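Rho-related gtp-binding protein RHOD (Homo sapiens, PDB 2J1L) belongs to the Rho branch of the Ras family of small GTP-binding proteins and is modelled with guanosine-5'-diphosphate and a magnesium ion. Local coordinates at residues I124-Y129 and M176-V180; A106-L110 and A203-A207. One frame throughout, in Å; residues are numbered along the deposited sequence.

Contact 1 of 2, residues I124-Y129 and M176-V180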
# COMPACT_ATOMS: atom_id res chain seq x y z
N ILE A 124 1.24 7.80 7.76
CA ILE A 124 1.91 6.52 7.73
C ILE A 124 2.75 6.48 8.99
O ILE A 124 2.66 5.55 9.78
CB ILE A 124 2.78 6.35 6.47
CG1 ILE A 124 1.93 6.39 5.20
CG2 ILE A 124 3.48 5.03 6.49
CD1 ILE A 124 0.78 5.37 5.17
N PHE A 125 3.53 7.53 9.19
CA PHE A 125 4.41 7.64 10.34
C PHE A 125 3.67 8.02 11.63
O PHE A 125 3.94 7.44 12.67
CB PHE A 125 5.48 8.68 10.02
CG PHE A 125 6.61 8.70 10.99
CD1 PHE A 125 7.70 7.86 10.83
CD2 PHE A 125 6.61 9.60 12.06
CE1 PHE A 125 8.75 7.89 11.70
CE2 PHE A 125 7.67 9.63 12.95
CZ PHE A 125 8.74 8.77 12.78
N ASN A 126 2.75 8.99 11.59
CA ASN A 126 2.18 9.52 12.85
C ASN A 126 1.10 8.64 13.46
O ASN A 126 0.84 8.75 14.65
CB ASN A 126 1.59 10.94 12.66
CG ASN A 126 2.62 11.94 12.19
OD1 ASN A 126 3.79 11.76 12.41
ND2 ASN A 126 2.17 13.00 11.53
N ARG A 127 0.48 7.80 12.65
CA ARG A 127 -0.76 7.14 13.03
C ARG A 127 -0.73 5.62 12.74
O ARG A 127 -1.14 4.83 13.61
CB ARG A 127 -1.94 7.87 12.35
CG ARG A 127 -3.14 7.05 11.84
CD ARG A 127 -4.15 6.72 12.95
NE ARG A 127 -5.33 5.98 12.46
CZ ARG A 127 -6.37 5.63 13.22
NH1 ARG A 127 -6.39 5.96 14.50
NH2 ARG A 127 -7.39 4.95 12.71
N TRP A 128 -0.23 5.20 11.56
CA TRP A 128 -0.24 3.77 11.17
C TRP A 128 0.98 2.94 11.62
O TRP A 128 0.82 1.78 11.99
CB TRP A 128 -0.46 3.59 9.66
CG TRP A 128 -1.74 4.23 9.19
CD1 TRP A 128 -1.85 5.31 8.37
CD2 TRP A 128 -3.08 3.86 9.55
NE1 TRP A 128 -3.18 5.64 8.20
CE2 TRP A 128 -3.96 4.77 8.90
CE3 TRP A 128 -3.64 2.85 10.36
CZ2 TRP A 128 -5.35 4.69 9.01
CZ3 TRP A 128 -5.03 2.78 10.48
CH2 TRP A 128 -5.87 3.69 9.81
N TYR A 129 2.19 3.51 11.56
CA TYR A 129 3.38 2.84 12.10
C TYR A 129 3.21 2.47 13.58
O TYR A 129 3.45 1.33 13.95
CB TYR A 129 4.61 3.73 11.93
CG TYR A 129 5.92 3.25 12.57
CD1 TYR A 129 6.34 1.92 12.46
CD2 TYR A 129 6.78 4.15 13.21
CE1 TYR A 129 7.56 1.48 13.00
CE2 TYR A 129 8.01 3.72 13.77
CZ TYR A 129 8.39 2.38 13.65
OH TYR A 129 9.59 1.95 14.18
N MET A 176 10.51 7.44 4.04
CA MET A 176 9.39 7.02 4.90
C MET A 176 9.48 5.54 5.24
O MET A 176 9.36 5.16 6.40
CB MET A 176 8.06 7.27 4.20
CG MET A 176 6.81 6.90 5.02
SD MET A 176 6.66 7.76 6.62
CE MET A 176 7.32 9.39 6.26
N ALA A 177 9.70 4.72 4.22
CA ALA A 177 9.81 3.28 4.41
C ALA A 177 10.90 2.92 5.42
O ALA A 177 10.66 2.11 6.33
CB ALA A 177 10.06 2.57 3.07
N ARG A 178 12.08 3.51 5.25
CA ARG A 178 13.15 3.28 6.21
C ARG A 178 12.74 3.70 7.62
O ARG A 178 12.97 2.95 8.57
CB ARG A 178 14.47 3.96 5.80
CG ARG A 178 15.19 3.22 4.67
CD ARG A 178 16.66 3.63 4.50
NE ARG A 178 16.90 4.59 3.41
CZ ARG A 178 16.72 4.36 2.09
NH1 ARG A 178 16.98 5.32 1.21
NH2 ARG A 178 16.26 3.18 1.65
N SER A 179 12.10 4.85 7.76
CA SER A 179 11.84 5.36 9.11
C SER A 179 10.70 4.62 9.80
O SER A 179 10.44 4.82 10.98
CB SER A 179 11.63 6.88 9.14
OG SER A 179 10.51 7.25 8.40
N VAL A 180 10.05 3.73 9.07
CA VAL A 180 8.98 2.94 9.63
C VAL A 180 9.31 1.43 9.67
O VAL A 180 8.47 0.59 10.04
CB VAL A 180 7.70 3.26 8.85
CG1 VAL A 180 6.81 2.03 8.67
CG2 VAL A 180 6.97 4.38 9.54
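V180 is the bump and the groove between F125 and Y129 is its hollow, where helix 118-135 meets the end of helix 170-179 in the Ras-type alpha/beta fold. Branch CG2 of V180 enters between the two aromatics, one helical turn apart, lying 3.4 Å from CG of Y129 and 3.8 Å from CD1 of F125. The tyrosine then lies flat against the valine backbone: V180 CA stands 3.9 Å from the centroid of the Y129 ring, only 10° off the normal, a CH-pi contact over one face. Beside this wedge comes a second, made by M176. Its chain starts with CG anti to the backbone N (chi1 -178°) and then bends at chi2 (58°), which brings SD to 3.7 Å from CB of F125, while CG rests 4.1 Å from CG2 of I124. The sulfur is also a Met-aromatic neighbour of the F125 ring, approached obliquely. Helix 118-135 makes a wider pi-type turn at 124-128, with the amide N of Y129 bonded to O of I124 at 2.7 Å. At the edge of the F125 ring, near its plane, lies the carbonyl O of S179, 3.6 Å from CE1.

Contact 2 of 2, residues A106-L110 and A203-A207; sequences ASVLL and AAEVA
A106 begins the packing of strand 106-114 under helix 196-209, the C-terminal helix of this Ras-type fold, and A207 is the helical residue it meets: CB of A106 comes to 4.0 Å from O of A207. At S107 the side chain points away from the helix, and the backbone makes the contact instead: O of S107 lies 3.5 Å from CB of A207. Here the helix presents only a methyl group to the strand, and the axes of the short segments approach to 7.5 Å, inclined at 131°. V108 carries the largest share of the strand's side of the contact. Its CG1 sits between the backbone N and the carbonyl carbon (chi1 60°), the orientation that carries this methyl into the turn between A203 and A207. There it lies 3.7 Å from O of A203 and 3.9 Å from CB of A207. The other branch, CG2, reaches the flank of the helix, 4.2 Å from CG1 of V206. The A203 carbonyl touched by V108 is already engaged within the helix, accepting the amide of A207. Past L109, CD1 of L110 continues the extended chain, and the other branch, CD2, turns to 4.2 Å from CB of A203, one turn back along the helix. Around this buried seam the strand is held in the sheet by backbone hydrogen bonds to K36 and V38 of strand 34-41 and, through L109, to P140 and I142. The helix spreads over more of the same sheet, A207 touching V35 and A204 leaning on V77 of strand 69-77, while V206 packs against the loop residues P140 and V183 beside it.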
# COMPACT_ATOMS: atom_id res chain seq x y z
N ALA A 106 0.49 -16.91 6.81
CA ALA A 106 1.62 -15.99 6.50
C ALA A 106 1.08 -14.64 6.12
O ALA A 106 0.11 -14.57 5.38
CB ALA A 106 2.48 -16.53 5.37
N SER A 107 1.70 -13.57 6.62
CA SER A 107 1.08 -12.25 6.55
C SER A 107 2.00 -11.14 6.13
O SER A 107 3.22 -11.27 6.16
CB SER A 107 0.49 -11.90 7.91
OG SER A 107 -0.69 -12.65 8.12
N VAL A 108 1.38 -10.03 5.74
CA VAL A 108 2.07 -8.81 5.34
C VAL A 108 1.09 -7.66 5.29
O VAL A 108 -0.09 -7.83 4.95
CB VAL A 108 2.78 -8.96 3.97
CG1 VAL A 108 1.79 -9.29 2.86
CG2 VAL A 108 3.58 -7.69 3.62
N LEU A 109 1.58 -6.49 5.68
CA LEU A 109 0.78 -5.27 5.79
C LEU A 109 1.24 -4.31 4.74
O LEU A 109 2.46 -4.09 4.59
CB LEU A 109 1.03 -4.62 7.13
CG LEU A 109 0.25 -5.12 8.34
CD1 LEU A 109 0.87 -4.48 9.54
CD2 LEU A 109 -1.24 -4.79 8.24
N LEU A 110 0.28 -3.75 4.00
CA LEU A 110 0.56 -2.71 3.04
C LEU A 110 0.02 -1.43 3.63
O LEU A 110 -1.19 -1.25 3.70
CB LEU A 110 -0.11 -2.99 1.71
CG LEU A 110 0.22 -4.32 1.00
CD1 LEU A 110 -0.51 -4.41 -0.36
CD2 LEU A 110 1.73 -4.48 0.81
N ALA A 203 4.43 -8.23 -2.20
CA ALA A 203 3.69 -8.57 -1.00
C ALA A 203 3.81 -10.08 -0.70
O ALA A 203 4.27 -10.49 0.37
CB ALA A 203 2.23 -8.14 -1.16
N ALA A 204 3.42 -10.91 -1.67
CA ALA A 204 3.51 -12.36 -1.55
C ALA A 204 4.93 -12.84 -1.24
O ALA A 204 5.13 -13.64 -0.34
CB ALA A 204 3.01 -13.01 -2.83
N GLU A 205 5.91 -12.37 -2.00
CA GLU A 205 7.30 -12.78 -1.81
C GLU A 205 7.72 -12.45 -0.37
O GLU A 205 8.21 -13.31 0.37
CB GLU A 205 8.23 -12.14 -2.86
CG GLU A 205 8.33 -12.96 -4.17
CD GLU A 205 8.89 -12.18 -5.41
OE1 GLU A 205 8.36 -11.10 -5.77
OE2 GLU A 205 9.83 -12.70 -6.07
N VAL A 206 7.48 -11.20 0.02
CA VAL A 206 7.80 -10.77 1.38
C VAL A 206 7.11 -11.64 2.46
O VAL A 206 7.77 -12.10 3.39
CB VAL A 206 7.46 -9.29 1.57
CG1 VAL A 206 7.59 -8.89 3.03
CG2 VAL A 206 8.37 -8.45 0.68
N ALA A 207 5.80 -11.89 2.33
CA ALA A 207 5.07 -12.65 3.35
C ALA A 207 5.64 -14.06 3.53
O ALA A 207 5.85 -14.53 4.65
CB ALA A 207 3.60 -12.72 3.00

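In the fold
Strand 106-114 joins the two contacts. In contact 2 its residues A106 and V108 point toward helix 196-209 and the end of L110 reaches it, whereas farther along L111 and F113 meet I124 of contact 1, so that helices 118-135 and 196-209 pack on opposite faces of one sheet. The contact centres are about 17 Å apart and their nearest atoms about 7 Å, without touching. The guanosine-5'-diphosphate is about 11 Å from the side chain of I124 and about 11 Å from that of L110, so neither contact forms the pocket. A more direct connection runs through W128, whose NE1 is hydrogen-bonded to OD1 of D42, a residue of the nucleotide pocket.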